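Local coordinates for 3-oxoacyl-[acyl-carrier-protein] reductase (Sinorhizobium meliloti, PDB 3U9L) that probably reduces 3-oxoacyl groups carried on acyl-carrier protein with NADPH, as a member of the short-chain dehydrogenase/reductase family, at residues 181-193 against 256-270. Residues are numbered along the deposited sequence; the frame is centred on the assembly and turned at random.
Sequences WGIETSIIVPGAF and SGKRPFRVHVDPAED
With CG of E184 anti to its own N (chi1 -152°) and the chain extended beyond it, the carboxylate reaches the loop at 256-259. E184 OE1 accepts G257 N at 3.2 Å, almost straight at 174°, and forms a salt bridge with R259 NH1 (3.2 Å), which comes from the opposite face of the carboxylate plane; OE2 takes R259 N. Glycine suits the loop, since at G257's backbone angles a side chain would collide with the carbonyl O of S256. R259 NE and NH2 bind the carbonyls of V251 and V252. Cut back to alanine, E184 would probably leave the amides of G257 and R259 without their acceptor and R259 NH1 without this salt-bridge partner.

Beyond, the short hydroxyl of S186 reaches P260 O, and strands 183-190 and 262-265 pair in parallel, from I187 N to F261 O (2.7 Å) through G191 N to V265 O. Branched I187 and V189 offer methyls to the flat R262 guanidinium, CD1 over one face and CG2 in plane at its edge, while R262 NH1 and NE make salt bridges with D168 and D280. I188 CD1 packs on V263 CB (4.1 Å). Thus backbone bonds add the last strand to the Rossmann-fold sheet, while a buried carboxylate ties down the loop leading into it.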
loop_
_atom_site.group_PDB
_atom_site.type_symbol
_atom_site.label_atom_id
_atom_site.label_comp_id
_atom_site.label_asym_id
_atom_site.label_seq_id
_atom_site.Cartn_x
_atom_site.Cartn_y
_atom_site.Cartn_z
ATOM N N TRP A 181 6.504 -16.800 17.344
ATOM C CA TRP A 181 5.646 -16.757 18.506
ATOM C C TRP A 181 4.543 -17.784 18.437
ATOM O O TRP A 181 3.707 -17.813 19.314
ATOM C CB TRP A 181 5.066 -15.376 18.763
ATOM C CG TRP A 181 6.019 -14.233 18.969
ATOM C CD1 TRP A 181 6.614 -13.455 17.985
ATOM C CD2 TRP A 181 6.397 -13.638 20.224
ATOM N NE1 TRP A 181 7.348 -12.431 18.553
ATOM C CE2 TRP A 181 7.261 -12.539 19.917
ATOM C CE3 TRP A 181 6.113 -13.944 21.565
ATOM C CZ2 TRP A 181 7.802 -11.734 20.901
ATOM C CZ3 TRP A 181 6.678 -13.158 22.546
ATOM C CH2 TRP A 181 7.524 -12.048 22.201
ATOM N N GLY A 182 4.553 -18.654 17.436
ATOM C CA GLY A 182 3.499 -19.621 17.263
ATOM C C GLY A 182 2.180 -19.144 16.618
ATOM O O GLY A 182 1.201 -19.915 16.565
ATOM N N ILE A 183 2.135 -17.887 16.161
ATOM C CA ILE A 183 0.920 -17.305 15.611
ATOM C C ILE A 183 0.815 -17.507 14.082
ATOM O O ILE A 183 1.740 -17.213 13.332
ATOM C CB ILE A 183 0.753 -15.847 16.027
ATOM C CG1 ILE A 183 0.534 -15.797 17.553
ATOM C CG2 ILE A 183 -0.431 -15.158 15.309
ATOM C CD1 ILE A 183 0.820 -14.367 18.089
ATOM N N GLU A 184 -0.310 -18.059 13.673
ATOM C CA GLU A 184 -0.556 -18.422 12.295
ATOM C C GLU A 184 -1.241 -17.256 11.575
ATOM O O GLU A 184 -1.895 -16.432 12.214
ATOM C CB GLU A 184 -1.467 -19.642 12.261
ATOM C CG GLU A 184 -1.274 -20.513 11.016
ATOM C CD GLU A 184 -1.872 -21.936 11.171
ATOM O OE1 GLU A 184 -2.263 -22.262 12.345
ATOM O OE2 GLU A 184 -1.917 -22.695 10.124
ATOM N N THR A 185 -1.132 -17.225 10.252
ATOM C CA THR A 185 -1.759 -16.192 9.437
ATOM C C THR A 185 -2.452 -16.819 8.243
ATOM O O THR A 185 -1.900 -17.727 7.583
ATOM C CB THR A 185 -0.725 -15.232 8.858
ATOM O OG1 THR A 185 -0.113 -14.489 9.921
ATOM C CG2 THR A 185 -1.397 -14.223 7.903
ATOM N N SER A 186 -3.636 -16.315 7.930
ATOM C CA SER A 186 -4.289 -16.688 6.706
ATOM C C SER A 186 -4.933 -15.415 6.111
ATOM O O SER A 186 -5.532 -14.598 6.848
ATOM C CB SER A 186 -5.287 -17.842 6.988
ATOM O OG SER A 186 -5.970 -18.148 5.782
ATOM N N ILE A 187 -4.770 -15.203 4.796
ATOM C CA ILE A 187 -5.231 -14.002 4.173
ATOM C C ILE A 187 -6.321 -14.376 3.151
ATOM O O ILE A 187 -6.128 -15.207 2.273
ATOM C CB ILE A 187 -4.116 -13.251 3.421
ATOM C CG1 ILE A 187 -2.954 -12.886 4.390
ATOM C CG2 ILE A 187 -4.730 -11.999 2.755
ATOM C CD1 ILE A 187 -1.669 -12.226 3.821
ATOM N N ILE A 188 -7.473 -13.767 3.302
ATOM C CA ILE A 188 -8.580 -14.006 2.401
ATOM C C ILE A 188 -8.525 -12.913 1.338
ATOM O O ILE A 188 -8.415 -11.715 1.638
ATOM C CB ILE A 188 -9.937 -13.943 3.156
ATOM C CG1 ILE A 188 -9.913 -14.783 4.479
ATOM C CG2 ILE A 188 -11.075 -14.296 2.230
ATOM C CD1 ILE A 188 -9.481 -16.272 4.350
ATOM N N VAL A 189 -8.593 -13.364 0.101
ATOM C CA VAL A 189 -8.521 -12.505 -1.052
ATOM C C VAL A 189 -9.854 -12.510 -1.873
ATOM O O VAL A 189 -10.025 -13.255 -2.822
ATOM C CB VAL A 189 -7.263 -12.818 -1.898
ATOM C CG1 VAL A 189 -7.101 -11.807 -2.990
ATOM C CG2 VAL A 189 -6.018 -12.798 -0.986
ATOM N N PRO A 190 -10.806 -11.668 -1.466
ATOM C CA PRO A 190 -12.125 -11.573 -2.136
ATOM C C PRO A 190 -12.053 -10.760 -3.391
ATOM O O PRO A 190 -11.388 -9.720 -3.405
ATOM C CB PRO A 190 -13.019 -10.820 -1.127
ATOM C CG PRO A 190 -12.178 -10.537 0.053
ATOM C CD PRO A 190 -10.718 -10.788 -0.288
ATOM N N GLY A 191 -12.720 -11.244 -4.438
ATOM C CA GLY A 191 -12.830 -10.495 -5.683
ATOM C C GLY A 191 -14.042 -9.585 -5.591
ATOM O O GLY A 191 -14.518 -9.255 -4.489
ATOM N N ALA A 192 -14.544 -9.209 -6.757
ATOM C CA ALA A 192 -15.691 -8.312 -6.893
ATOM C C ALA A 192 -16.975 -9.058 -6.715
ATOM O O ALA A 192 -17.199 -10.093 -7.364
ATOM C CB ALA A 192 -15.692 -7.673 -8.284
ATOM N N PHE A 193 -17.841 -8.534 -5.861
ATOM C CA PHE A 193 -19.166 -9.142 -5.734
ATOM C C PHE A 193 -20.289 -8.143 -6.129
ATOM O O PHE A 193 -21.337 -8.567 -6.610
ATOM C CB PHE A 193 -19.382 -9.685 -4.329
ATOM C CG PHE A 193 -18.621 -10.945 -4.044
ATOM C CD1 PHE A 193 -19.237 -12.175 -4.188
ATOM C CD2 PHE A 193 -17.282 -10.904 -3.645
ATOM C CE1 PHE A 193 -18.567 -13.342 -3.935
ATOM C CE2 PHE A 193 -16.576 -12.090 -3.397
ATOM C CZ PHE A 193 -17.212 -13.303 -3.535
ATOM N N SER A 256 -4.463 -26.879 13.137
ATOM C CA SER A 256 -3.456 -25.869 13.348
ATOM C C SER A 256 -2.177 -26.269 12.626
ATOM O O SER A 256 -1.795 -27.446 12.617
ATOM C CB SER A 256 -3.157 -25.691 14.823
ATOM O OG SER A 256 -2.212 -24.646 14.939
ATOM N N GLY A 257 -1.512 -25.304 12.002
ATOM C CA GLY A 257 -0.344 -25.658 11.218
ATOM C C GLY A 257 -0.622 -26.085 9.786
ATOM O O GLY A 257 0.303 -26.120 8.966
ATOM N N LYS A 258 -1.859 -26.433 9.463
ATOM C CA LYS A 258 -2.196 -26.754 8.070
ATOM C C LYS A 258 -3.108 -25.727 7.372
ATOM O O LYS A 258 -3.687 -26.017 6.326
ATOM C CB LYS A 258 -2.852 -28.137 7.965
ATOM C CG LYS A 258 -1.981 -29.316 8.507
ATOM C CD LYS A 258 -2.579 -30.680 8.010
ATOM C CE LYS A 258 -3.680 -31.269 8.931
ATOM N NZ LYS A 258 -3.165 -31.750 10.295
ATOM N N ARG A 259 -3.257 -24.547 7.947
ATOM C CA ARG A 259 -4.038 -23.501 7.273
ATOM C C ARG A 259 -3.370 -22.888 6.024
ATOM O O ARG A 259 -2.172 -22.597 6.028
ATOM C CB ARG A 259 -4.422 -22.437 8.294
ATOM C CG ARG A 259 -5.262 -23.048 9.388
ATOM C CD ARG A 259 -5.705 -22.036 10.367
ATOM N NE ARG A 259 -6.723 -22.568 11.279
ATOM C CZ ARG A 259 -6.519 -22.828 12.574
ATOM N NH1 ARG A 259 -5.341 -22.568 13.133
ATOM N NH2 ARG A 259 -7.522 -23.276 13.327
ATOM N N PRO A 260 -4.158 -22.658 4.955
ATOM C CA PRO A 260 -3.571 -22.052 3.757
ATOM C C PRO A 260 -3.126 -20.648 4.112
ATOM O O PRO A 260 -3.806 -20.026 4.927
ATOM C CB PRO A 260 -4.746 -21.950 2.772
ATOM C CG PRO A 260 -6.050 -22.303 3.595
ATOM C CD PRO A 260 -5.639 -22.660 4.993
ATOM N N PHE A 261 -2.075 -20.148 3.469
ATOM C CA PHE A 261 -1.658 -18.755 3.616
ATOM C C PHE A 261 -2.620 -17.700 2.957
ATOM O O PHE A 261 -2.888 -16.700 3.564
ATOM C CB PHE A 261 -0.229 -18.572 3.076
ATOM C CG PHE A 261 0.347 -17.206 3.331
ATOM C CD1 PHE A 261 0.640 -16.801 4.616
ATOM C CD2 PHE A 261 0.600 -16.331 2.281
ATOM C CE1 PHE A 261 1.171 -15.546 4.868
ATOM C CE2 PHE A 261 1.149 -15.064 2.520
ATOM C CZ PHE A 261 1.430 -14.670 3.821
ATOM N N ARG A 262 -3.129 -18.007 1.781
ATOM C CA ARG A 262 -4.127 -17.188 1.117
ATOM C C ARG A 262 -5.274 -18.020 0.597
ATOM O O ARG A 262 -5.054 -19.110 0.163
ATOM C CB ARG A 262 -3.564 -16.402 -0.045
ATOM C CG ARG A 262 -2.601 -15.378 0.277
ATOM C CD ARG A 262 -2.197 -14.655 -0.931
ATOM N NE ARG A 262 -1.223 -13.657 -0.606
ATOM C CZ ARG A 262 -1.493 -12.464 -0.147
ATOM N NH1 ARG A 262 -0.506 -11.671 0.137
ATOM N NH2 ARG A 262 -2.675 -11.968 -0.260
ATOM N N VAL A 263 -6.481 -17.475 0.612
ATOM C CA VAL A 263 -7.637 -18.198 0.051
ATOM C C VAL A 263 -8.257 -17.171 -0.888
ATOM O O VAL A 263 -8.506 -16.034 -0.487
ATOM C CB VAL A 263 -8.657 -18.704 1.141
ATOM C CG1 VAL A 263 -9.893 -19.312 0.506
ATOM C CG2 VAL A 263 -8.017 -19.745 2.056
ATOM N N HIS A 264 -8.418 -17.555 -2.150
ATOM C CA HIS A 264 -8.955 -16.697 -3.206
ATOM C C HIS A 264 -10.446 -17.000 -3.375
ATOM O O HIS A 264 -10.829 -18.153 -3.565
ATOM C CB HIS A 264 -8.139 -16.867 -4.504
ATOM C CG HIS A 264 -6.696 -16.487 -4.328
ATOM N ND1 HIS A 264 -6.264 -15.176 -4.347
ATOM C CD2 HIS A 264 -5.595 -17.234 -4.052
ATOM C CE1 HIS A 264 -4.962 -15.139 -4.092
ATOM N NE2 HIS A 264 -4.530 -16.365 -3.897
ATOM N N VAL A 265 -11.284 -15.976 -3.269
ATOM C CA VAL A 265 -12.718 -16.128 -3.509
ATOM C C VAL A 265 -13.172 -15.058 -4.489
ATOM O O VAL A 265 -13.580 -13.977 -4.086
ATOM C CB VAL A 265 -13.497 -15.985 -2.212
ATOM C CG1 VAL A 265 -15.014 -16.263 -2.431
ATOM C CG2 VAL A 265 -12.930 -16.937 -1.103
ATOM N N ASP A 266 -13.040 -15.335 -5.776
ATOM C CA ASP A 266 -13.140 -14.280 -6.796
ATOM C C ASP A 266 -13.902 -14.811 -8.033
ATOM O O ASP A 266 -13.302 -15.256 -8.997
ATOM C CB ASP A 266 -11.748 -13.732 -7.196
ATOM C CG ASP A 266 -11.811 -12.771 -8.418
ATOM O OD1 ASP A 266 -12.911 -12.189 -8.718
ATOM O OD2 ASP A 266 -10.772 -12.594 -9.086
ATOM N N PRO A 267 -15.229 -14.805 -7.968
ATOM C CA PRO A 267 -16.055 -15.235 -9.117
ATOM C C PRO A 267 -15.781 -14.492 -10.445
ATOM O O PRO A 267 -15.938 -15.083 -11.526
ATOM C CB PRO A 267 -17.486 -14.897 -8.686
ATOM C CG PRO A 267 -17.442 -14.666 -7.193
ATOM C CD PRO A 267 -16.015 -14.288 -6.834
ATOM N N ALA A 268 -15.419 -13.220 -10.395
ATOM C CA ALA A 268 -15.105 -12.509 -11.614
ATOM C C ALA A 268 -13.757 -12.946 -12.189
ATOM O O ALA A 268 -13.449 -12.555 -13.300
ATOM C CB ALA A 268 -15.095 -11.045 -11.380
ATOM N N GLU A 269 -12.944 -13.697 -11.416
ATOM C CA GLU A 269 -11.652 -14.198 -11.906
ATOM C C GLU A 269 -10.767 -13.077 -12.486
ATOM O O GLU A 269 -10.349 -13.143 -13.627
ATOM C CB GLU A 269 -11.870 -15.308 -12.937
ATOM C CG GLU A 269 -12.674 -16.544 -12.398
ATOM C CD GLU A 269 -11.850 -17.373 -11.383
ATOM O OE1 GLU A 269 -10.619 -17.117 -11.249
ATOM O OE2 GLU A 269 -12.417 -18.268 -10.692
ATOM N N ASP A 270 -10.497 -12.051 -11.679
ATOM C CA ASP A 270 -9.636 -10.971 -12.105
ATOM C C ASP A 270 -8.099 -11.314 -12.073
ATOM O O ASP A 270 -7.297 -10.455 -12.427
ATOM C CB ASP A 270 -9.892 -9.676 -11.308
ATOM C CG ASP A 270 -9.485 -9.780 -9.823
ATOM O OD1 ASP A 270 -8.497 -10.537 -9.467
ATOM O OD2 ASP A 270 -10.202 -9.120 -9.001
HETATM O O HOH W 1 -1.129 -20.042 6.790
HETATM O O HOH W 2 -8.537 -13.579 -5.369
HETATM O O HOH W 3 -12.831 -9.417 -8.996
HETATM O O HOH W 4 -15.274 -11.668 -8.349
#